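Local coordinates for putative hemin transport system, substrate-binding protein (Burkholderia cenocepacia J2315, PDB 5GIZ) that binds heme in the periplasm and probably hands it to an inner-membrane ABC transporter for uptake, at residues L57-L63 and A81-V85; D68-A72 and V111-L115; A138-P144 and H263-S267. All coordinates share one frame; numbering follows the deposited sequence.

How the interactions relate
From the N terminus, interaction 1 opens first, at 57-63. Strand 69-72, one half of interaction 2, follows before interaction 1 closes at 81-85. The two contacts therefore cross. Interaction 2 closes later, at the end of helix 101-114. Both belong to the N-terminal lobe and lie on two faces of its parallel sheet. They meet at Val-70, whose CG2 is 4.0 Å from Leu-62 CD2. The chain then runs along helix 118-141 to the other lobe. There interaction 3 joins the end of this long helix and 142-144 to helix 255-269, closing a loop of more than a hundred residues. Its centre is about 43 Å from that of interaction 1.

Interaction 1 (L57-L63 and A81-V85); sequences LSAEGLL and AIAQV
Ala-59 CB packs against Ala-81 CB, 4.2 Å away. Ala-59 CB also lies 4.0 Å from Val-85 CG2. The extended side chain of Gln-84 runs past the same methyl and brings OE1 to 3.6 Å from Ala-59 CB. Beyond it, Gln-84 NE2 stands 4.0 Å from Glu-60 CG, on the exposed side. On the buried side, Leu-62 and Val-85 cross at about a right angle, with Leu-62 CD2 4.0 Å from Val-85 CG2. CG of Leu-62 is anti to the backbone N (chi1 -171°), which turns this branch toward the valine. Leu-63 CD2 touches the other valine branch, CG1. Helices 59-64 and 79-87 flank strand 69-72 in sequence and cover one face of the parallel sheet of the N-terminal lobe, in the alpha/beta pattern of periplasmic binding proteins. The axes of segments 59-63 and 81-85 approach to 9.4 Å, with a crossing angle of -36°. Before the helix, Leu-57 CD1 meets Ile-82 CD1. Leu-57 also packs on Ile-11 and lies near the heme-binding residue Gln-54. Ser-58 N-caps helix 59-64, its OG accepting from Gly-61 N at 2.9 Å.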
ATOM      1  N   LEU A  57      17.996   2.494   0.377  1.00 18.52           N
ATOM      2  CA  LEU A  57      18.490   1.780  -0.805  1.00 17.10           C
ATOM      3  C   LEU A  57      19.996   1.704  -0.799  1.00 18.05           C
ATOM      4  O   LEU A  57      20.661   2.654  -0.357  1.00 19.27           O
ATOM      5  CB  LEU A  57      18.001   2.458  -2.079  1.00 16.59           C
ATOM      6  CG  LEU A  57      16.508   2.419  -2.375  1.00 15.89           C
ATOM      7  CD1 LEU A  57      16.130   3.266  -3.541  1.00 15.89           C
ATOM      8  CD2 LEU A  57      16.045   1.002  -2.635  1.00 15.11           C
ATOM      9  N   SER A  58      20.553   0.597  -1.301  1.00 17.94           N
ATOM     10  CA  SER A  58      21.962   0.516  -1.607  1.00 17.93           C
ATOM     11  C   SER A  58      22.193   0.938  -3.049  1.00 18.80           C
ATOM     12  O   SER A  58      21.871   0.193  -3.986  1.00 17.57           O
ATOM     13  CB  SER A  58      22.484  -0.899  -1.425  1.00 17.82           C
ATOM     14  OG  SER A  58      23.815  -1.035  -1.916  1.00 18.87           O
ATOM     15  N   ALA A  59      22.765   2.131  -3.233  1.00 19.49           N
ATOM     16  CA  ALA A  59      22.996   2.596  -4.569  1.00 19.40           C
ATOM     17  C   ALA A  59      23.973   1.671  -5.311  1.00 18.74           C
ATOM     18  O   ALA A  59      23.765   1.356  -6.484  1.00 17.62           O
ATOM     19  CB  ALA A  59      23.489   4.029  -4.569  1.00 19.72           C
ATOM     20  N   GLU A  60      25.026   1.228  -4.621  1.00 20.35           N
ATOM     21  CA  GLU A  60      25.985   0.329  -5.204  1.00 20.59           C
ATOM     22  C   GLU A  60      25.361  -0.997  -5.597  1.00 17.83           C
ATOM     23  O   GLU A  60      25.638  -1.520  -6.667  1.00 17.08           O
ATOM     24  CB  GLU A  60      27.115   0.011  -4.215  1.00 24.12           C
ATOM     25  CG  GLU A  60      27.786   1.227  -3.655  1.00 28.85           C
ATOM     26  CD  GLU A  60      27.316   1.525  -2.241  1.00 32.84           C
ATOM     27  OE1 GLU A  60      28.124   1.242  -1.312  1.00 39.83           O
ATOM     28  OE2 GLU A  60      26.171   2.013  -2.031  1.00 29.32           O
ATOM     29  N   GLY A  61      24.525  -1.535  -4.718  1.00 17.35           N
ATOM     30  CA  GLY A  61      23.820  -2.778  -5.022  1.00 16.07           C
ATOM     31  C   GLY A  61      22.908  -2.641  -6.205  1.00 14.62           C
ATOM     32  O   GLY A  61      22.872  -3.491  -7.112  1.00 14.17           O
ATOM     33  N   LEU A  62      22.156  -1.564  -6.192  1.00 13.78           N
ATOM     34  CA  LEU A  62      21.270  -1.241  -7.299  1.00 12.78           C
ATOM     35  C   LEU A  62      22.040  -1.114  -8.609  1.00 13.14           C
ATOM     36  O   LEU A  62      21.707  -1.747  -9.623  1.00 12.12           O
ATOM     37  CB  LEU A  62      20.485   0.023  -6.903  1.00 13.18           C
ATOM     38  CG  LEU A  62      19.342   0.425  -7.825  1.00 12.94           C
ATOM     39  CD1 LEU A  62      18.393   1.392  -7.105  1.00 13.16           C
ATOM     40  CD2 LEU A  62      19.837   1.089  -9.120  1.00 13.35           C
ATOM     41  N   LEU A  63      23.118  -0.337  -8.601  1.00 13.05           N
ATOM     42  CA  LEU A  63      23.911  -0.181  -9.830  1.00 13.63           C
ATOM     43  C   LEU A  63      24.570  -1.442 -10.277  1.00 13.40           C
ATOM     44  O   LEU A  63      24.826  -1.620 -11.461  1.00 13.92           O
ATOM     45  CB  LEU A  63      24.963   0.944  -9.687  1.00 14.38           C
ATOM     46  CG  LEU A  63      24.332   2.331  -9.595  1.00 15.17           C
ATOM     47  CD1 LEU A  63      25.338   3.353  -9.099  1.00 16.05           C
ATOM     48  CD2 LEU A  63      23.698   2.749 -10.900  1.00 14.74           C
ATOM     49  N   ALA A  81      21.352   8.264  -2.029  1.00 26.04           N
ATOM     50  CA  ALA A  81      21.367   7.027  -2.835  1.00 24.17           C
ATOM     51  C   ALA A  81      20.759   7.312  -4.232  1.00 23.86           C
ATOM     52  O   ALA A  81      21.359   7.013  -5.267  1.00 23.63           O
ATOM     53  CB  ALA A  81      20.651   5.886  -2.118  1.00 25.19           C
ATOM     54  N   ILE A  82      19.627   7.988  -4.270  1.00 23.59           N
ATOM     55  CA  ILE A  82      19.020   8.345  -5.558  1.00 23.80           C
ATOM     56  C   ILE A  82      19.989   9.198  -6.365  1.00 25.02           C
ATOM     57  O   ILE A  82      20.159   9.046  -7.586  1.00 24.48           O
ATOM     58  CB  ILE A  82      17.675   9.080  -5.375  1.00 24.69           C
ATOM     59  CG1 ILE A  82      16.627   8.191  -4.723  1.00 24.93           C
ATOM     60  CG2 ILE A  82      17.154   9.575  -6.712  1.00 25.15           C
ATOM     61  CD1 ILE A  82      16.259   6.950  -5.532  1.00 24.57           C
ATOM     62  N   ALA A  83      20.631  10.140  -5.694  1.00 24.69           N
ATOM     63  CA  ALA A  83      21.544  11.004  -6.392  1.00 24.82           C
ATOM     64  C   ALA A  83      22.733  10.217  -6.983  1.00 24.39           C
ATOM     65  O   ALA A  83      23.181  10.523  -8.094  1.00 25.23           O
ATOM     66  CB  ALA A  83      22.019  12.088  -5.448  1.00 24.99           C
ATOM     67  N   GLN A  84      23.265   9.247  -6.236  1.00 25.16           N
ATOM     68  CA  GLN A  84      24.355   8.416  -6.737  1.00 25.75           C
ATOM     69  C   GLN A  84      23.924   7.624  -7.989  1.00 24.87           C
ATOM     70  O   GLN A  84      24.707   7.467  -8.935  1.00 24.41           O
ATOM     71  CB  GLN A  84      24.880   7.463  -5.651  1.00 27.49           C
ATOM     72  CG  GLN A  84      26.142   6.725  -6.056  1.00 30.26           C
ATOM     73  CD  GLN A  84      26.714   5.818  -4.963  1.00 31.92           C
ATOM     74  OE1 GLN A  84      26.376   5.946  -3.780  1.00 33.26           O
ATOM     75  NE2 GLN A  84      27.573   4.886  -5.369  1.00 34.03           N
ATOM     76  N   VAL A  85      22.678   7.145  -8.004  1.00 22.85           N
ATOM     77  CA  VAL A  85      22.189   6.378  -9.168  1.00 22.00           C
ATOM     78  C   VAL A  85      22.032   7.250 -10.413  1.00 22.17           C
ATOM     79  O   VAL A  85      22.473   6.889 -11.538  1.00 21.84           O
ATOM     80  CB  VAL A  85      20.855   5.658  -8.832  1.00 20.18           C
ATOM     81  CG1 VAL A  85      20.198   5.026 -10.080  1.00 20.06           C
ATOM     82  CG2 VAL A  85      21.073   4.613  -7.738  1.00 19.78           C
TER

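Interaction 2 (D68-A72 and V111-L115); sequences DLVLA and VAQAL
Leu-71 and Val-111 cross at about a right angle, with Leu-71 CD1 3.9 Å from Val-111 CG1. The two methyls of Leu-71 divide the helix between them. CD1 serves Val-111 and Leu-115, four residues apart. CD2 reaches Ala-114 CB at 3.7 Å. CG of Leu-71 lies anti to its carbonyl carbon (chi1 -52°). A chi2 near 180° extends the chain through CD1 toward Val-111 and Leu-115, while CD2 branches aside to Ala-114. Leu-69, two residues earlier on the same side of the strand, uses one branch. Its CD2 lies 3.7 Å from Ala-114 O and 4.1 Å from Leu-115 CD2, and the two leucine side chains meet at a slant. Leu-115 CD2 thus fits against both strand leucines, 4.2 Å from Leu-71 CD1. No hydrogen bond spans the two segments; the side-chain contacts are apolar and largely buried.

The strand is an inner one of the four-stranded parallel sheet of the N-terminal lobe, between 6-11 and 91-94. Helix 101-114 packs its C-terminal end on one face of that sheet, while Val-70 points the other way, toward helices 59-64 and 79-87. The sheet is therefore covered by helices on both faces, in a three-layer alpha/beta/alpha sandwich.

Around the contact, Val-8 of strand 6-11 touches Leu-71 and Leu-115, and Phe-95 lies against Leu-71 and Val-111. Val-111 also packs on Leu-15, Thr-18 and Leu-22 of helix 13-23.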
ATOM      1  N   ASP A  68      19.044   0.085 -16.867  1.00 15.83           N
ATOM      2  CA  ASP A  68      18.854   1.167 -17.817  1.00 16.93           C
ATOM      3  C   ASP A  68      17.839   2.192 -17.319  1.00 16.28           C
ATOM      4  O   ASP A  68      17.846   3.359 -17.746  1.00 16.91           O
ATOM      5  CB  ASP A  68      18.331   0.611 -19.144  1.00 18.08           C
ATOM      6  CG  ASP A  68      19.299  -0.324 -19.785  1.00 19.45           C
ATOM      7  OD1 ASP A  68      20.542   0.011 -19.858  1.00 20.69           O
ATOM      8  OD2 ASP A  68      18.931  -1.465 -20.140  1.00 19.28           O
ATOM      9  N   LEU A  69      16.941   1.737 -16.435  1.00 15.00           N
ATOM     10  CA  LEU A  69      15.859   2.593 -15.937  1.00 15.33           C
ATOM     11  C   LEU A  69      15.460   2.152 -14.550  1.00 14.57           C
ATOM     12  O   LEU A  69      15.408   0.976 -14.299  1.00 13.48           O
ATOM     13  CB  LEU A  69      14.689   2.454 -16.892  1.00 16.09           C
ATOM     14  CG  LEU A  69      13.357   3.112 -16.534  1.00 16.93           C
ATOM     15  CD1 LEU A  69      13.489   4.623 -16.454  1.00 18.14           C
ATOM     16  CD2 LEU A  69      12.275   2.714 -17.535  1.00 17.86           C
ATOM     17  N   VAL A  70      15.142   3.106 -13.682  1.00 14.78           N
ATOM     18  CA  VAL A  70      14.598   2.883 -12.371  1.00 14.82           C
ATOM     19  C   VAL A  70      13.245   3.606 -12.304  1.00 15.02           C
ATOM     20  O   VAL A  70      13.173   4.798 -12.567  1.00 15.57           O
ATOM     21  CB  VAL A  70      15.528   3.419 -11.246  1.00 15.52           C
ATOM     22  CG1 VAL A  70      14.847   3.333  -9.896  1.00 15.58           C
ATOM     23  CG2 VAL A  70      16.889   2.737 -11.259  1.00 15.59           C
ATOM     24  N   LEU A  71      12.203   2.884 -11.953  1.00 15.27           N
ATOM     25  CA  LEU A  71      10.920   3.436 -11.630  1.00 15.56           C
ATOM     26  C   LEU A  71      10.831   3.507 -10.136  1.00 14.97           C
ATOM     27  O   LEU A  71      10.920   2.481  -9.465  1.00 14.45           O
ATOM     28  CB  LEU A  71       9.801   2.550 -12.170  1.00 16.13           C
ATOM     29  CG  LEU A  71       9.918   2.186 -13.662  1.00 17.59           C
ATOM     30  CD1 LEU A  71       8.812   1.154 -14.004  1.00 18.52           C
ATOM     31  CD2 LEU A  71       9.902   3.401 -14.515  1.00 18.96           C
ATOM     32  N   ALA A  72      10.690   4.722  -9.611  1.00 14.89           N
ATOM     33  CA  ALA A  72      10.789   4.942  -8.189  1.00 15.47           C
ATOM     34  C   ALA A  72       9.575   5.573  -7.589  1.00 15.69           C
ATOM     35  O   ALA A  72       9.048   6.585  -8.098  1.00 15.06           O
ATOM     36  CB  ALA A  72      12.002   5.822  -7.885  1.00 16.12           C
ATOM     37  N   VAL A 111       3.770   4.302 -15.593  1.00 14.87           N
ATOM     38  CA  VAL A 111       4.673   3.185 -15.715  1.00 14.83           C
ATOM     39  C   VAL A 111       4.576   2.680 -17.184  1.00 15.35           C
ATOM     40  O   VAL A 111       5.576   2.417 -17.809  1.00 15.69           O
ATOM     41  CB  VAL A 111       4.326   2.065 -14.694  1.00 14.66           C
ATOM     42  CG1 VAL A 111       5.042   0.762 -15.059  1.00 14.72           C
ATOM     43  CG2 VAL A 111       4.682   2.544 -13.289  1.00 14.76           C
ATOM     44  N   ALA A 112       3.360   2.594 -17.754  1.00 16.01           N
ATOM     45  CA  ALA A 112       3.247   2.099 -19.134  1.00 17.25           C
ATOM     46  C   ALA A 112       3.994   3.021 -20.137  1.00 18.24           C
ATOM     47  O   ALA A 112       4.645   2.540 -21.087  1.00 19.38           O
ATOM     48  CB  ALA A 112       1.783   1.956 -19.531  1.00 17.06           C
ATOM     49  N   GLN A 113       3.934   4.329 -19.892  1.00 18.88           N
ATOM     50  CA  GLN A 113       4.693   5.287 -20.696  1.00 20.48           C
ATOM     51  C   GLN A 113       6.194   5.060 -20.566  1.00 19.80           C
ATOM     52  O   GLN A 113       6.897   4.985 -21.581  1.00 20.34           O
ATOM     53  CB  GLN A 113       4.403   6.727 -20.278  1.00 23.15           C
ATOM     54  CG  GLN A 113       5.316   7.777 -20.965  1.00 27.14           C
ATOM     55  CD  GLN A 113       5.187   7.855 -22.480  1.00 32.24           C
ATOM     56  OE1 GLN A 113       6.162   8.175 -23.186  1.00 37.03           O
ATOM     57  NE2 GLN A 113       3.991   7.592 -22.996  1.00 36.20           N
ATOM     58  N   ALA A 114       6.683   4.948 -19.317  1.00 18.74           N
ATOM     59  CA  ALA A 114       8.113   4.801 -19.059  1.00 19.24           C
ATOM     60  C   ALA A 114       8.661   3.548 -19.719  1.00 19.38           C
ATOM     61  O   ALA A 114       9.815   3.528 -20.165  1.00 20.25           O
ATOM     62  CB  ALA A 114       8.393   4.770 -17.567  1.00 18.23           C
ATOM     63  N   LEU A 115       7.830   2.504 -19.774  1.00 18.99           N
ATOM     64  CA  LEU A 115       8.197   1.178 -20.314  1.00 19.69           C
ATOM     65  C   LEU A 115       7.894   1.020 -21.822  1.00 21.30           C
ATOM     66  O   LEU A 115       8.158  -0.035 -22.389  1.00 20.36           O
ATOM     67  CB  LEU A 115       7.520   0.060 -19.514  1.00 19.44           C
ATOM     68  CG  LEU A 115       7.952  -0.061 -18.046  1.00 19.40           C
ATOM     69  CD1 LEU A 115       7.172  -1.186 -17.390  1.00 18.37           C
ATOM     70  CD2 LEU A 115       9.447  -0.283 -17.885  1.00 20.40           C
TER

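Interaction 3 (A138-P144 and H263-S267); sequences AVAARVP and HRRLS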
ATOM      1  N   ALA A 138     -20.173  -2.221  -4.829  1.00 17.71           N
ATOM      2  CA  ALA A 138     -20.219  -3.177  -3.710  1.00 17.35           C
ATOM      3  C   ALA A 138     -20.263  -2.434  -2.356  1.00 17.14           C
ATOM      4  O   ALA A 138     -21.031  -2.755  -1.444  1.00 18.02           O
ATOM      5  CB  ALA A 138     -19.028  -4.111  -3.774  1.00 17.86           C
ATOM      6  N   VAL A 139     -19.444  -1.407  -2.219  1.00 15.47           N
ATOM      7  CA  VAL A 139     -19.378  -0.615  -0.984  1.00 15.82           C
ATOM      8  C   VAL A 139     -20.675   0.156  -0.754  1.00 16.58           C
ATOM      9  O   VAL A 139     -21.245   0.134   0.352  1.00 16.92           O
ATOM     10  CB  VAL A 139     -18.162   0.322  -0.999  1.00 14.89           C
ATOM     11  CG1 VAL A 139     -18.174   1.285   0.178  1.00 14.89           C
ATOM     12  CG2 VAL A 139     -16.903  -0.508  -0.960  1.00 14.77           C
ATOM     13  N   ALA A 140     -21.185   0.757  -1.825  1.00 16.88           N
ATOM     14  CA  ALA A 140     -22.383   1.575  -1.752  1.00 18.72           C
ATOM     15  C   ALA A 140     -23.634   0.749  -1.387  1.00 19.88           C
ATOM     16  O   ALA A 140     -24.553   1.316  -0.828  1.00 21.44           O
ATOM     17  CB  ALA A 140     -22.592   2.331  -3.053  1.00 19.34           C
ATOM     18  N   ALA A 141     -23.599  -0.562  -1.645  1.00 21.49           N
ATOM     19  CA  ALA A 141     -24.771  -1.427  -1.473  1.00 22.39           C
ATOM     20  C   ALA A 141     -25.153  -1.474   0.004  1.00 23.39           C
ATOM     21  O   ALA A 141     -26.339  -1.474   0.364  1.00 25.14           O
ATOM     22  CB  ALA A 141     -24.479  -2.815  -1.993  1.00 23.02           C
ATOM     23  N   ARG A 142     -24.148  -1.519   0.868  1.00 21.92           N
ATOM     24  CA  ARG A 142     -24.412  -1.610   2.273  1.00 23.29           C
ATOM     25  C   ARG A 142     -23.224  -1.135   3.114  1.00 20.54           C
ATOM     26  O   ARG A 142     -22.089  -1.590   2.940  1.00 19.99           O
ATOM     27  CB  ARG A 142     -24.765  -3.050   2.600  1.00 27.36           C
ATOM     28  CG  ARG A 142     -25.530  -3.225   3.870  1.00 32.30           C
ATOM     29  CD  ARG A 142     -25.890  -4.689   4.074  1.00 35.67           C
ATOM     30  NE  ARG A 142     -26.767  -5.232   3.021  1.00 40.30           N
ATOM     31  CZ  ARG A 142     -28.099  -5.251   3.054  1.00 41.75           C
ATOM     32  NH1 ARG A 142     -28.778  -4.744   4.084  1.00 43.44           N
ATOM     33  NH2 ARG A 142     -28.762  -5.788   2.039  1.00 42.90           N
ATOM     34  N   VAL A 143     -23.530  -0.260   4.055  1.00 18.49           N
ATOM     35  CA  VAL A 143     -22.524   0.245   4.986  1.00 17.10           C
ATOM     36  C   VAL A 143     -22.193  -0.882   5.955  1.00 15.84           C
ATOM     37  O   VAL A 143     -23.091  -1.538   6.485  1.00 16.55           O
ATOM     38  CB  VAL A 143     -23.093   1.440   5.780  1.00 18.06           C
ATOM     39  CG1 VAL A 143     -22.073   2.026   6.727  1.00 17.86           C
ATOM     40  CG2 VAL A 143     -23.617   2.522   4.826  1.00 19.37           C
ATOM     41  N   PRO A 144     -20.908  -1.141   6.199  1.00 13.80           N
ATOM     42  CA  PRO A 144     -20.534  -2.126   7.238  1.00 13.23           C
ATOM     43  C   PRO A 144     -21.234  -1.793   8.563  1.00 13.74           C
ATOM     44  O   PRO A 144     -21.106  -0.663   9.057  1.00 13.71           O
ATOM     45  CB  PRO A 144     -19.022  -1.984   7.333  1.00 12.81           C
ATOM     46  CG  PRO A 144     -18.634  -1.550   5.923  1.00 12.64           C
ATOM     47  CD  PRO A 144     -19.723  -0.569   5.559  1.00 13.77           C
ATOM     48  N   HIS A 263     -13.966  -3.885   2.787  1.00 10.18           N
ATOM     49  CA  HIS A 263     -15.392  -3.686   3.037  1.00 10.48           C
ATOM     50  C   HIS A 263     -16.056  -5.031   3.474  1.00 10.19           C
ATOM     51  O   HIS A 263     -16.829  -5.052   4.417  1.00  9.98           O
ATOM     52  CB  HIS A 263     -16.081  -3.164   1.767  1.00 11.53           C
ATOM     53  CG  HIS A 263     -17.557  -3.064   1.865  1.00 12.32           C
ATOM     54  ND1 HIS A 263     -18.371  -4.044   1.352  1.00 13.35           N
ATOM     55  CD2 HIS A 263     -18.372  -2.105   2.364  1.00 13.20           C
ATOM     56  CE1 HIS A 263     -19.635  -3.710   1.564  1.00 13.66           C
ATOM     57  NE2 HIS A 263     -19.665  -2.512   2.114  1.00 13.53           N
ATOM     58  N   ARG A 264     -15.679  -6.144   2.849  1.00 10.23           N
ATOM     59  CA  ARG A 264     -16.230  -7.439   3.241  1.00 10.42           C
ATOM     60  C   ARG A 264     -15.833  -7.731   4.673  1.00 10.06           C
ATOM     61  O   ARG A 264     -16.657  -8.147   5.480  1.00  9.67           O
ATOM     62  CB  ARG A 264     -15.688  -8.601   2.370  1.00 10.93           C
ATOM     63  CG  ARG A 264     -16.142  -9.990   2.748  1.00 12.14           C
ATOM     64  CD  ARG A 264     -15.356 -11.154   2.116  1.00 13.26           C
ATOM     65  NE  ARG A 264     -15.609 -11.206   0.693  1.00 13.91           N
ATOM     66  CZ  ARG A 264     -14.733 -10.912  -0.241  1.00 15.06           C
ATOM     67  NH1 ARG A 264     -13.495 -10.616   0.055  1.00 15.20           N
ATOM     68  NH2 ARG A 264     -15.091 -10.975  -1.527  1.00 16.03           N
ATOM     69  N   ARG A 265     -14.561  -7.551   4.977  1.00 10.02           N
ATOM     70  CA  ARG A 265     -14.063  -7.870   6.313  1.00 10.46           C
ATOM     71  C   ARG A 265     -14.651  -7.020   7.431  1.00 10.43           C
ATOM     72  O   ARG A 265     -15.032  -7.494   8.525  1.00 10.50           O
ATOM     73  CB  ARG A 265     -12.531  -7.906   6.391  1.00 10.84           C
ATOM     74  CG  ARG A 265     -11.924  -8.968   5.450  1.00 11.56           C
ATOM     75  CD  ARG A 265     -10.433  -9.175   5.692  1.00 12.14           C
ATOM     76  NE  ARG A 265      -9.992 -10.162   4.745  1.00 12.95           N
ATOM     77  CZ  ARG A 265      -8.874 -10.870   4.829  1.00 13.82           C
ATOM     78  NH1 ARG A 265      -8.012 -10.715   5.830  1.00 14.99           N
ATOM     79  NH2 ARG A 265      -8.662 -11.760   3.929  1.00 13.49           N
ATOM     80  N   LEU A 266     -14.832  -5.753   7.122  1.00 10.09           N
ATOM     81  CA  LEU A 266     -15.433  -4.857   8.111  1.00 10.06           C
ATOM     82  C   LEU A 266     -16.913  -5.245   8.271  1.00 10.09           C
ATOM     83  O   LEU A 266     -17.443  -5.221   9.400  1.00 10.43           O
ATOM     84  CB  LEU A 266     -15.350  -3.414   7.642  1.00 10.46           C
ATOM     85  CG  LEU A 266     -13.972  -2.772   7.631  1.00 10.56           C
ATOM     86  CD1 LEU A 266     -14.078  -1.358   7.137  1.00 10.94           C
ATOM     87  CD2 LEU A 266     -13.348  -2.692   9.010  1.00 11.03           C
ATOM     88  N   SER A 267     -17.563  -5.593   7.166  1.00 10.04           N
ATOM     89  CA  SER A 267     -18.968  -5.976   7.167  1.00 10.24           C
ATOM     90  C   SER A 267     -19.213  -7.260   7.966  1.00  9.93           C
ATOM     91  O   SER A 267     -20.194  -7.378   8.746  1.00 10.49           O
ATOM     92  CB  SER A 267     -19.521  -6.111   5.758  1.00 10.57           C
ATOM     93  OG  SER A 267     -19.455  -4.849   5.120  1.00 10.82           O
TER
HETATM   94  O   HOH W   1     -21.906  -4.479   4.116  1.00 20.10           O
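Ala-138 touches His-263 through its backbone. Its carbonyl O is 3.5 Å from His-263 CE1, approaching the ring at a slant. Val-139 comes next and lies over one face of the imidazole. Its CA makes a CH-pi contact, 3.8 Å from the centroid of the His-263 ring and 17° off the ring normal. Val-139 CG2 packs at 3.9 Å against His-263 CG, near the root of the ring.

Arg-142 offers its carbonyl to the histidine. His-263 NE2 donates to Arg-142 O over 2.7 Å. The N-H...O angle is 160°, and the acceptor is close to the ring plane. The donor stands nearly in line with the C=O bond. CG of His-263 is anti to the backbone N (chi1 174°), which sends the ring out from helix 255-269 to this carbonyl. A water also donates to Arg-142 O and to Ser-267 OG, linking the two segments a second time. The long side chain of Arg-142 leads away from the contact.

This is where the long helix 118-141, which runs between the two lobes of the binding protein, meets the C-terminal helix 255-269. A single long helix joining the two lobes is characteristic of the periplasmic binding proteins for siderophores, vitamin B12 and heme.

Pro-144 follows; its side chain crosses that of His-263 at about a right angle, with CG 3.6 Å from His-263 CD2. Its CB rests on Leu-266 CB, and CG is 3.5 Å from Ser-267 OG. That hydroxyl lies over the centre of the imidazole face opposite Val-139 and donates to His-263 O. The same carbonyl takes Ser-267 N from the other side of its plane. Pro-150 and Leu-270 also pack on Pro-144.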